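Local coordinates for protein endo-1,3-beta-glucanase, family GH16 (Zobellia galactanivorans, PDB 4CTE) that probably hydrolyses internal beta-1,3-glucosidic bonds of laminarin-like glucans, this chain being the glycoside hydrolase family 16 domain of a longer secreted protein, at residues A[18-23]-A[68-73]; A[31-36]-A[205-210]; A[97-102]-A[113-118]. The protein carries 1 engineered substitution. All coordinates share one frame; numbering follows the deposited sequence.

Contact 1: A[18-23]-A[68-73]. With GS1 (1-thio-beta-D-glucopyranose), chain C; EDO (1,2-ethanediol), chain G.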
loop_
_atom_site.group_PDB
_atom_site.type_symbol
_atom_site.label_atom_id
_atom_site.label_comp_id
_atom_site.label_asym_id
_atom_site.label_seq_id
_atom_site.Cartn_x
_atom_site.Cartn_y
_atom_site.Cartn_z
ATOM N N ASP A 18 -14.434 -6.416 -4.949
ATOM C CA ASP A 18 -14.215 -5.021 -4.485
ATOM C C ASP A 18 -12.982 -4.357 -4.979
ATOM O O ASP A 18 -12.708 -3.239 -4.554
ATOM C CB ASP A 18 -14.321 -4.926 -2.945
ATOM C CG ASP A 18 -15.641 -5.409 -2.470
ATOM O OD1 ASP A 18 -16.676 -5.021 -3.093
ATOM O OD2 ASP A 18 -15.615 -6.201 -1.507
ATOM N N TRP A 19 -12.280 -4.992 -5.917
ATOM C CA TRP A 19 -11.061 -4.404 -6.480
ATOM C C TRP A 19 -11.264 -3.779 -7.837
ATOM O O TRP A 19 -11.941 -4.340 -8.706
ATOM C CB TRP A 19 -9.973 -5.449 -6.570
ATOM C CG TRP A 19 -9.543 -5.961 -5.224
ATOM C CD1 TRP A 19 -9.929 -7.140 -4.601
ATOM C CD2 TRP A 19 -8.661 -5.292 -4.268
ATOM N NE1 TRP A 19 -9.349 -7.255 -3.374
ATOM C CE2 TRP A 19 -8.554 -6.189 -3.119
ATOM C CE3 TRP A 19 -7.957 -4.063 -4.255
ATOM C CZ2 TRP A 19 -7.777 -5.863 -1.999
ATOM C CZ3 TRP A 19 -7.169 -3.747 -3.133
ATOM C CH2 TRP A 19 -7.077 -4.630 -2.031
ATOM N N VAL A 20 -10.674 -2.608 -8.004
ATOM C CA VAL A 20 -10.625 -1.871 -9.264
ATOM C C VAL A 20 -9.156 -1.900 -9.663
ATOM O O VAL A 20 -8.265 -1.666 -8.814
ATOM C CB VAL A 20 -11.160 -0.399 -9.146
ATOM C CG1 VAL A 20 -10.973 0.362 -10.448
ATOM C CG2 VAL A 20 -12.645 -0.359 -8.709
ATOM N N PHE A 21 -8.884 -2.157 -10.938
ATOM C CA PHE A 21 -7.477 -2.168 -11.416
ATOM C C PHE A 21 -7.125 -0.870 -12.044
ATOM O O PHE A 21 -7.898 -0.334 -12.814
ATOM C CB PHE A 21 -7.279 -3.287 -12.406
ATOM C CG PHE A 21 -7.534 -4.612 -11.810
ATOM C CD1 PHE A 21 -8.834 -5.151 -11.796
ATOM C CD2 PHE A 21 -6.494 -5.313 -11.192
ATOM C CE1 PHE A 21 -9.079 -6.384 -11.207
ATOM C CE2 PHE A 21 -6.726 -6.560 -10.612
ATOM C CZ PHE A 21 -8.029 -7.080 -10.610
ATOM N N GLU A 22 -5.952 -0.361 -11.710
ATOM C CA GLU A 22 -5.510 0.879 -12.341
ATOM C C GLU A 22 -4.573 0.484 -13.447
ATOM O O GLU A 22 -4.020 -0.643 -13.445
ATOM C CB GLU A 22 -4.905 1.820 -11.318
ATOM C CG GLU A 22 -6.041 2.392 -10.487
ATOM C CD GLU A 22 -5.585 3.255 -9.364
ATOM O OE1 GLU A 22 -4.873 2.763 -8.455
ATOM O OE2 GLU A 22 -5.997 4.420 -9.355
ATOM N N THR A 23 -4.437 1.371 -14.425
ATOM C CA THR A 23 -3.595 1.092 -15.582
ATOM C C THR A 23 -2.758 2.334 -15.956
ATOM O O THR A 23 -3.135 3.476 -15.668
ATOM C CB THR A 23 -4.431 0.592 -16.816
ATOM O OG1 THR A 23 -5.227 1.653 -17.280
ATOM C CG2 THR A 23 -5.411 -0.644 -16.512
ATOM N N ARG A 68 -1.584 -2.397 -9.955
ATOM C CA ARG A 68 -2.029 -1.554 -8.871
ATOM C C ARG A 68 -3.539 -1.744 -8.802
ATOM O O ARG A 68 -4.276 -1.590 -9.822
ATOM C CB ARG A 68 -1.699 -0.113 -9.109
ATOM C CG ARG A 68 -2.260 0.854 -8.074
ATOM C CD ARG A 68 -1.536 2.179 -8.157
ATOM N NE ARG A 68 -2.290 3.299 -7.580
ATOM C CZ ARG A 68 -1.755 4.441 -7.140
ATOM N NH1 ARG A 68 -0.419 4.622 -7.133
ATOM N NH2 ARG A 68 -2.558 5.413 -6.682
ATOM N N MET A 69 -3.988 -2.027 -7.582
ATOM C CA MET A 69 -5.406 -2.341 -7.310
ATOM C C MET A 69 -5.908 -1.502 -6.159
ATOM O O MET A 69 -5.134 -1.224 -5.221
ATOM C CB MET A 69 -5.541 -3.799 -6.932
ATOM C CG MET A 69 -5.079 -4.794 -7.986
ATOM S SD MET A 69 -4.847 -6.443 -7.311
ATOM C CE MET A 69 -6.405 -6.868 -6.524
ATOM N N LYS A 70 -7.193 -1.140 -6.168
ATOM C CA LYS A 70 -7.734 -0.281 -5.133
ATOM C C LYS A 70 -9.158 -0.703 -4.871
ATOM O O LYS A 70 -9.799 -1.284 -5.769
ATOM C CB LYS A 70 -7.664 1.193 -5.542
ATOM C CG LYS A 70 -8.473 1.591 -6.796
ATOM C CD LYS A 70 -8.287 3.031 -7.143
ATOM C CE LYS A 70 -9.118 3.318 -8.389
ATOM N NZ LYS A 70 -8.928 4.737 -8.834
ATOM N N THR A 71 -9.653 -0.401 -3.679
ATOM C CA THR A 71 -11.058 -0.716 -3.366
ATOM C C THR A 71 -11.969 0.518 -3.476
ATOM O O THR A 71 -13.174 0.454 -3.095
ATOM C CB THR A 71 -11.257 -1.329 -1.945
ATOM O OG1 THR A 71 -10.909 -0.350 -0.950
ATOM C CG2 THR A 71 -10.459 -2.627 -1.744
ATOM N N GLN A 72 -11.414 1.624 -3.984
ATOM C CA GLN A 72 -12.133 2.897 -4.157
ATOM C C GLN A 72 -13.480 2.738 -4.848
ATOM O O GLN A 72 -13.545 2.159 -5.913
ATOM C CB GLN A 72 -11.248 3.874 -4.955
ATOM C CG GLN A 72 -11.821 5.284 -5.038
ATOM C CD GLN A 72 -11.007 6.228 -5.890
ATOM O OE1 GLN A 72 -10.266 5.805 -6.779
ATOM N NE2 GLN A 72 -11.152 7.520 -5.639
ATOM N N GLY A 73 -14.530 3.240 -4.200
ATOM C CA GLY A 73 -15.912 3.210 -4.698
ATOM C C GLY A 73 -16.609 1.903 -4.419
ATOM O O GLY A 73 -17.745 1.707 -4.854
HETATM C C1 GS1 C . 1.635 9.625 -3.615
HETATM S S1 GS1 C . 2.776 8.447 -2.906
HETATM C C2 GS1 C . 2.281 10.586 -4.651
HETATM O O2 GS1 C . 3.372 11.294 -4.063
HETATM C C3 GS1 C . 1.165 11.560 -5.101
HETATM O O3 GS1 C . 1.656 12.607 -6.019
HETATM C C4 GS1 C . -0.119 10.758 -5.583
HETATM O O4 GS1 C . -1.171 11.666 -5.888
HETATM C C5 GS1 C . -0.609 9.717 -4.523
HETATM O O5 GS1 C . 0.513 8.856 -4.155
HETATM C C6 GS1 C . -1.870 8.880 -4.871
HETATM O O6 GS1 C . -1.618 7.960 -5.940
HETATM C C1 EDO G . -5.905 6.532 -6.326
HETATM O O1 EDO G . -5.225 5.817 -7.371
HETATM C C2 EDO G . -6.637 7.655 -6.997
HETATM O O2 EDO G . -7.497 7.055 -8.007
HETATM O O HOH W 1 -3.217 -3.076 -12.363
#
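Torsions in Glu-22 and Lys-70 carry their charged ends together across two antiparallel strands. Glu-22 sets CG anti to its carbonyl carbon (chi1 -74°). Lys-70 sets CG between its backbone N and carbonyl carbon (chi1 62°) and then runs fully extended, so that its methylenes pass the Glu-22 carboxylate at about a right angle. The lysine NZ ends 3.0 Å from Glu-22 OE2, a salt bridge that reaches the oxygen from above the carboxylate plane. Arg-68, stretched from CG to NE, takes the other oxygen, with NE 2.8 Å from Glu-22 OE1 and the two flat groups turned 57° apart. One carboxylate thus serves two cations, which probably stabilises its negative charge. Lys-70 NZ also donates a hydrogen bond to Gln-72 OE1, at 2.7 Å. Held in this way, Arg-68 turns NH2 to O6 of the chain C thioglucose in a nearly straight 2.8 Å bond; an ethanediol, probably from the crystallisation liquor, bridges Arg-68, Glu-22 and Lys-70.

The other face, that of Phe-21 and Met-69, is largely aromatic and aliphatic, and Trp-19 and Thr-71 beyond the strand ends join it. A bend at chi3 folds the methyl CE of Met-69 over the five-membered ring of Trp-19, 3.7 Å from its centroid. Thr-71 CG2 covers the other face of the indole, 3.8 Å from the six-membered centroid, and the ring is clamped by CH-pi contacts on both sides. Phe-21 lies alongside Met-69, CD2 to CG 3.5 Å.

Asp-9 receives the indole NH of Trp-19, fixing the ring's rotation. Strand 62-70 lies here between strand 20-22 and strand 196-204, to which Met-69 and Thr-71 bond through Leu-200 and Ile-198, while Trp-30 of helix 29-33 packs against Glu-22 and Arg-68.

Contact 2: A[31-36]-A[205-210]. With GS1 (1-thio-beta-D-glucopyranose), chain C.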
loop_
_atom_site.group_PDB
_atom_site.type_symbol
_atom_site.label_atom_id
_atom_site.label_comp_id
_atom_site.label_asym_id
_atom_site.label_seq_id
_atom_site.Cartn_x
_atom_site.Cartn_y
_atom_site.Cartn_z
ATOM N N GLY A 31 2.915 10.155 -9.660
ATOM C CA GLY A 31 3.366 11.240 -8.788
ATOM C C GLY A 31 4.749 11.049 -8.225
ATOM O O GLY A 31 5.253 11.938 -7.533
ATOM N N ASN A 32 5.392 9.930 -8.547
ATOM C CA ASN A 32 6.710 9.630 -8.008
ATOM C C ASN A 32 7.772 9.239 -9.012
ATOM O O ASN A 32 8.758 8.615 -8.604
ATOM C CB ASN A 32 6.588 8.502 -6.983
ATOM C CG ASN A 32 5.726 8.874 -5.788
ATOM O OD1 ASN A 32 4.732 8.216 -5.512
ATOM N ND2 ASN A 32 6.093 9.929 -5.096
ATOM N N ASN A 33 7.554 9.582 -10.296
ATOM C CA ASN A 33 8.461 9.263 -11.402
ATOM C C ASN A 33 8.721 7.742 -11.492
ATOM O O ASN A 33 9.802 7.321 -11.861
ATOM C CB ASN A 33 9.780 10.093 -11.318
ATOM C CG ASN A 33 9.559 11.603 -11.380
ATOM O OD1 ASN A 33 10.098 12.320 -10.550
ATOM N ND2 ASN A 33 8.786 12.086 -12.335
ATOM N N GLU A 34 7.701 6.930 -11.145
ATOM C CA GLU A 34 7.780 5.454 -11.232
ATOM C C GLU A 34 7.932 5.005 -12.692
ATOM O O GLU A 34 7.512 5.719 -13.645
ATOM C CB GLU A 34 6.580 4.793 -10.584
ATOM C CG GLU A 34 6.574 5.056 -9.096
ATOM C CD GLU A 34 5.220 4.867 -8.429
ATOM O OE1 GLU A 34 4.330 4.157 -8.967
ATOM O OE2 GLU A 34 5.079 5.444 -7.336
ATOM N N LEU A 35 8.479 3.803 -12.859
ATOM C CA LEU A 35 8.838 3.339 -14.233
ATOM C C LEU A 35 7.892 2.346 -14.855
ATOM O O LEU A 35 7.995 2.101 -16.053
ATOM C CB LEU A 35 10.317 2.824 -14.294
ATOM C CG LEU A 35 11.426 3.754 -13.733
ATOM C CD1 LEU A 35 12.774 3.047 -13.722
ATOM C CD2 LEU A 35 11.570 5.083 -14.504
ATOM N N GLN A 36 6.974 1.773 -14.052
ATOM C CA GLN A 36 6.111 0.754 -14.596
ATOM C C GLN A 36 4.815 1.312 -15.222
ATOM O O GLN A 36 4.346 2.400 -14.867
ATOM C CB GLN A 36 5.776 -0.272 -13.487
ATOM C CG GLN A 36 4.685 0.167 -12.473
ATOM C CD GLN A 36 5.048 1.405 -11.657
ATOM O OE1 GLN A 36 6.211 1.581 -11.287
ATOM N NE2 GLN A 36 4.075 2.254 -11.362
ATOM N N GLY A 205 10.896 1.182 -9.715
ATOM C CA GLY A 205 11.587 2.481 -9.740
ATOM C C GLY A 205 10.735 3.628 -9.230
ATOM O O GLY A 205 9.517 3.493 -8.961
ATOM N N GLY A 206 11.378 4.774 -9.112
ATOM C CA GLY A 206 10.708 5.980 -8.610
ATOM C C GLY A 206 11.577 6.765 -7.644
ATOM O O GLY A 206 12.700 6.322 -7.304
ATOM N N ASP A 207 11.062 7.907 -7.188
ATOM C CA ASP A 207 11.810 8.829 -6.325
ATOM C C ASP A 207 12.360 8.157 -5.070
ATOM O O ASP A 207 13.488 8.442 -4.687
ATOM C CB ASP A 207 10.954 10.044 -5.969
ATOM C CG ASP A 207 10.642 10.899 -7.172
ATOM O OD1 ASP A 207 11.422 10.920 -8.163
ATOM O OD2 ASP A 207 9.612 11.573 -7.111
ATOM N N TRP A 208 11.602 7.216 -4.500
ATOM C CA TRP A 208 12.031 6.538 -3.281
ATOM C C TRP A 208 13.029 5.384 -3.524
ATOM O O TRP A 208 14.181 5.484 -3.033
ATOM C CB TRP A 208 10.791 6.188 -2.436
ATOM C CG TRP A 208 11.149 5.784 -1.027
ATOM C CD1 TRP A 208 12.267 6.190 -0.252
ATOM C CD2 TRP A 208 10.364 4.942 -0.146
ATOM N NE1 TRP A 208 12.242 5.610 0.986
ATOM C CE2 TRP A 208 11.119 4.851 1.128
ATOM C CE3 TRP A 208 9.139 4.246 -0.273
ATOM C CZ2 TRP A 208 10.657 4.093 2.198
ATOM C CZ3 TRP A 208 8.693 3.478 0.809
ATOM C CH2 TRP A 208 9.425 3.409 2.017
ATOM N N PRO A 209 12.676 4.334 -4.311
ATOM C CA PRO A 209 13.684 3.270 -4.498
ATOM C C PRO A 209 14.842 3.645 -5.433
ATOM O O PRO A 209 15.861 3.005 -5.386
ATOM C CB PRO A 209 12.870 2.126 -5.129
ATOM C CG PRO A 209 11.769 2.815 -5.879
ATOM C CD PRO A 209 11.379 3.928 -4.914
ATOM N N GLY A 210 14.687 4.677 -6.260
ATOM C CA GLY A 210 15.735 5.012 -7.238
ATOM C C GLY A 210 15.420 4.546 -8.631
ATOM O O GLY A 210 14.410 3.931 -8.839
HETATM C C1 GS1 C . 1.635 9.625 -3.615
HETATM S S1 GS1 C . 2.776 8.447 -2.906
HETATM C C2 GS1 C . 2.281 10.586 -4.651
HETATM O O2 GS1 C . 3.372 11.294 -4.063
HETATM C C3 GS1 C . 1.165 11.560 -5.101
HETATM O O3 GS1 C . 1.656 12.607 -6.019
HETATM C C4 GS1 C . -0.119 10.758 -5.583
HETATM O O4 GS1 C . -1.171 11.666 -5.888
HETATM C C5 GS1 C . -0.609 9.717 -4.523
HETATM O O5 GS1 C . 0.513 8.856 -4.155
HETATM C C6 GS1 C . -1.870 8.880 -4.871
HETATM O O6 GS1 C . -1.618 7.960 -5.940
#
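Asp-207 N donates to Asn-32 O at 2.8 Å, a hydrogen bond that joins the weak helical turn at 31-33 to the loop at 205-210. Around it the backbones press closely. Gly-206 brings its CA to 3.3 Å from the same Asn-32 O, and with no side chain in the way its CA comes within 4.0 Å of Glu-34 CA. Glu-34 turns CG anti to its carbonyl carbon (chi1 -66°) and extends beyond it, which lays CG 3.3 Å from Gly-205 O; that oxygen also meets the CA-H of Glu-34. Leu-35 completes the shell by laying CD1 on Gly-205 CA.

A second shell holds these groups. Gln-36 NE2 donates to the anti lone pair of Glu-34 OE1 at 3.1 Å, steadying the carboxylate, while Gln-36 OE1 accepts from Val-204 N. Reciprocal backbone bonds between Gly-206 and Gly-210 close the second loop on itself, and Trp-95 of strand 94-102 packs on Asn-32 and Glu-34. Beyond the turn lies the chain C thioglucose, with O3 3.5 Å from Gly-31 CA and its C2 side against the Asn-32 side chain.

The buried Gly-205 O has no hydrogen-bond partner; its closest contacts here are C-H groups of Glu-34. Close backbone packing, allowed by the glycines, and an N-H...O bond between main chains set the 205-210 loop against the turn that carries Gly-31 and Asn-32 to the sugar.

Contact 3: A[97-102]-A[113-118]. With GS1 (1-thio-beta-D-glucopyranose), chain B; GS1 (1-thio-beta-D-glucopyranose), chain C.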
loop_
_atom_site.group_PDB
_atom_site.type_symbol
_atom_site.label_atom_id
_atom_site.label_comp_id
_atom_site.label_asym_id
_atom_site.label_seq_id
_atom_site.Cartn_x
_atom_site.Cartn_y
_atom_site.Cartn_z
ATOM N N ALA A 97 3.736 -1.863 -1.963
ATOM C CA ALA A 97 3.037 -1.072 -0.933
ATOM C C ALA A 97 1.659 -1.618 -0.680
ATOM O O ALA A 97 1.029 -2.134 -1.590
ATOM C CB ALA A 97 2.943 0.408 -1.311
ATOM N N PHE A 98 1.222 -1.495 0.571
ATOM C CA PHE A 98 -0.104 -1.873 1.079
ATOM C C PHE A 98 -0.504 -0.641 1.858
ATOM O O PHE A 98 0.105 -0.323 2.920
ATOM C CB PHE A 98 -0.006 -3.089 1.960
ATOM C CG PHE A 98 -1.261 -3.380 2.784
ATOM C CD1 PHE A 98 -2.571 -3.307 2.224
ATOM C CD2 PHE A 98 -1.118 -3.853 4.101
ATOM C CE1 PHE A 98 -3.709 -3.633 3.017
ATOM C CE2 PHE A 98 -2.230 -4.163 4.891
ATOM C CZ PHE A 98 -3.539 -4.070 4.348
ATOM N N TRP A 99 -1.505 0.064 1.335
ATOM C CA TRP A 99 -1.786 1.386 1.828
ATOM C C TRP A 99 -3.213 1.804 1.651
ATOM O O TRP A 99 -4.025 1.031 1.139
ATOM C CB TRP A 99 -0.797 2.361 1.149
ATOM C CG TRP A 99 -0.776 2.366 -0.352
ATOM C CD1 TRP A 99 -0.494 1.303 -1.220
ATOM C CD2 TRP A 99 -0.870 3.556 -1.209
ATOM N NE1 TRP A 99 -0.454 1.737 -2.525
ATOM C CE2 TRP A 99 -0.690 3.085 -2.588
ATOM C CE3 TRP A 99 -1.095 4.939 -0.970
ATOM C CZ2 TRP A 99 -0.729 3.959 -3.671
ATOM C CZ3 TRP A 99 -1.145 5.817 -2.076
ATOM C CH2 TRP A 99 -0.972 5.325 -3.400
ATOM N N MET A 100 -3.524 3.017 2.111
ATOM C CA MET A 100 -4.888 3.539 2.124
ATOM C C MET A 100 -4.890 5.004 1.789
ATOM O O MET A 100 -3.945 5.713 2.134
ATOM C CB MET A 100 -5.530 3.334 3.507
ATOM C CG MET A 100 -5.444 1.903 4.043
ATOM S SD MET A 100 -6.307 1.690 5.597
ATOM C CE MET A 100 -8.040 1.626 5.068
ATOM N N LEU A 101 -5.953 5.428 1.119
ATOM C CA LEU A 101 -6.180 6.814 0.751
ATOM C C LEU A 101 -7.569 7.204 1.133
ATOM O O LEU A 101 -8.479 6.376 1.046
ATOM C CB LEU A 101 -6.014 7.012 -0.747
ATOM C CG LEU A 101 -4.596 7.006 -1.317
ATOM C CD1 LEU A 101 -4.686 6.970 -2.851
ATOM C CD2 LEU A 101 -3.773 8.211 -0.841
ATOM N N GLY A 102 -7.747 8.456 1.544
ATOM C CA GLY A 102 -9.091 8.963 1.886
ATOM C C GLY A 102 -10.006 8.981 0.676
ATOM O O GLY A 102 -9.584 9.333 -0.455
ATOM N N CYS A 113 -6.349 14.495 1.230
ATOM C CA CYS A 113 -7.186 13.312 1.478
ATOM C C CYS A 113 -6.664 12.421 2.601
ATOM O O CYS A 113 -7.432 11.674 3.173
ATOM C CB CYS A 113 -7.335 12.458 0.216
ATOM S SG CYS A 113 -5.759 11.847 -0.396
ATOM N N GLY A 114 -5.370 12.509 2.901
ATOM C CA GLY A 114 -4.750 11.661 3.911
ATOM C C GLY A 114 -4.345 10.339 3.277
ATOM O O GLY A 114 -4.959 9.820 2.312
ATOM N N GLU A 115 -3.284 9.778 3.819
ATOM C CA GLU A 115 -2.739 8.549 3.289
ATOM C C GLU A 115 -2.151 7.769 4.422
ATOM O O GLU A 115 -1.392 8.327 5.210
ATOM C CB GLU A 115 -1.658 8.849 2.210
ATOM C CG GLU A 115 -0.877 7.622 1.766
ATOM C CD GLU A 115 0.146 7.848 0.668
ATOM O OE1 GLU A 115 0.128 8.875 -0.045
ATOM O OE2 GLU A 115 0.965 6.936 0.498
ATOM N N ILE A 116 -2.521 6.486 4.497
ATOM C CA ILE A 116 -1.955 5.551 5.473
ATOM C C ILE A 116 -1.194 4.429 4.725
ATOM O O ILE A 116 -1.809 3.518 4.112
ATOM C CB ILE A 116 -3.000 4.920 6.462
ATOM C CG1 ILE A 116 -3.865 5.987 7.170
ATOM C CG2 ILE A 116 -2.279 3.979 7.460
ATOM C CD1 ILE A 116 -5.042 5.387 7.909
ATOM N N ASP A 117 0.123 4.505 4.796
ATOM C CA ASP A 117 1.022 3.465 4.251
ATOM C C ASP A 117 1.190 2.438 5.354
ATOM O O ASP A 117 1.928 2.688 6.339
ATOM C CB ASP A 117 2.375 4.056 3.795
ATOM C CG ASP A 117 2.204 5.153 2.758
ATOM O OD1 ASP A 117 1.226 5.125 1.974
ATOM O OD2 ASP A 117 3.045 6.071 2.713
ATOM N N ILE A 118 0.497 1.314 5.226
ATOM C CA ILE A 118 0.568 0.250 6.239
ATOM C C ILE A 118 1.926 -0.427 6.135
ATOM O O ILE A 118 2.622 -0.629 7.164
ATOM C CB ILE A 118 -0.619 -0.754 6.142
ATOM C CG1 ILE A 118 -1.967 0.013 6.286
ATOM C CG2 ILE A 118 -0.453 -1.871 7.172
ATOM C CD1 ILE A 118 -3.224 -0.769 5.982
HETATM C C1 GS1 B . 5.333 7.514 -0.544
HETATM S S1 GS1 B . 7.069 7.809 -0.615
HETATM C C2 GS1 B . 4.667 8.407 -1.573
HETATM O O2 GS1 B . 4.813 9.811 -1.351
HETATM C C3 GS1 B . 3.242 8.113 -1.335
HETATM C C4 GS1 B . 3.140 6.735 -1.874
HETATM O O4 GS1 B . 1.765 6.576 -2.092
HETATM C C5 GS1 B . 3.680 5.878 -0.754
HETATM O O5 GS1 B . 5.096 6.120 -0.812
HETATM C C6 GS1 B . 3.254 4.414 -0.877
HETATM O O6 GS1 B . 4.363 3.646 -0.431
HETATM C C1 GS1 C . 1.635 9.625 -3.615
HETATM S S1 GS1 C . 2.776 8.447 -2.906
HETATM C C2 GS1 C . 2.281 10.586 -4.651
HETATM O O2 GS1 C . 3.372 11.294 -4.063
HETATM C C3 GS1 C . 1.165 11.560 -5.101
HETATM O O3 GS1 C . 1.656 12.607 -6.019
HETATM C C4 GS1 C . -0.119 10.758 -5.583
HETATM O O4 GS1 C . -1.171 11.666 -5.888
HETATM C C5 GS1 C . -0.609 9.717 -4.523
HETATM O O5 GS1 C . 0.513 8.856 -4.155
HETATM C C6 GS1 C . -1.870 8.880 -4.871
HETATM O O6 GS1 C . -1.618 7.960 -5.940
#
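The Trp-99 indole, with Glu-115 and Asp-117 of the partner strand set obliquely against it, presents one face to O4 of the chain B thioglucose, which stands 3.0 Å above the ring plane near CZ3, while the exocyclic C6 of the chain C unit lies at the ring edge, in plane. With chi1 at 56° the indole rises between the two backbone arms of its own residue, beside Asp-117, its partner in a non-hydrogen-bonded antiparallel pair. Glu-115 brings its CG to 3.8 Å from Trp-99 CE3. Asn-201 accepts the indole NH, and Trp-110 donates to Glu-115 OE1, so both groups are positioned from outside the pair. O4 of the chain B unit donates to Glu-115 OE2, although the exact place of that oxygen is less sure. Alongside, Leu-101 rests CD2 on Glu-115 CB at 3.8 Å and turns CD1 toward C6 of the chain C sugar.

On the reverse of the strands the second flat group, the Phe-98 ring, takes Ile-118 CD1 over its face, 3.9 Å from the centroid. The same methyl touches Met-100 SD at 4.0 Å, and Ile-82 and Trp-163 extend this apolar layer. Backbone bonds run both ways between Met-100 and Ile-116, Met-100 N to Ile-116 O 2.7 Å and Ile-116 N to Met-100 O 2.9 Å.

Sugar-binding groups on one face of a strand pair and core residues on the other suit the curved beta-sandwich of family 16. The Glu-Ile-Asp sequence at 115-117 agrees with the family's active-site signature, which lies on a strand flooring the glucan cleft.

The three contacts share one sugar: each touches the chain C thioglucose. Contacts 1 and 3 have centres 13 Å apart and meet directly where the Arg-68 guanidinium packs on the Trp-99 indole; strand 196-204 pairs with both strand 62-70 and strand 94-102, linking them. Contact 2 lies farther off, with its centre about 20 Å from that of contact 1 and 17 Å from that of contact 3. Along the chain contact 1 closes before contact 3 opens, contact 2 interleaves with contact 1, and contact 3 is nested inside the loop that contact 2 closes. Segments remote in sequence are thereby gathered around a single saccharide-binding cleft.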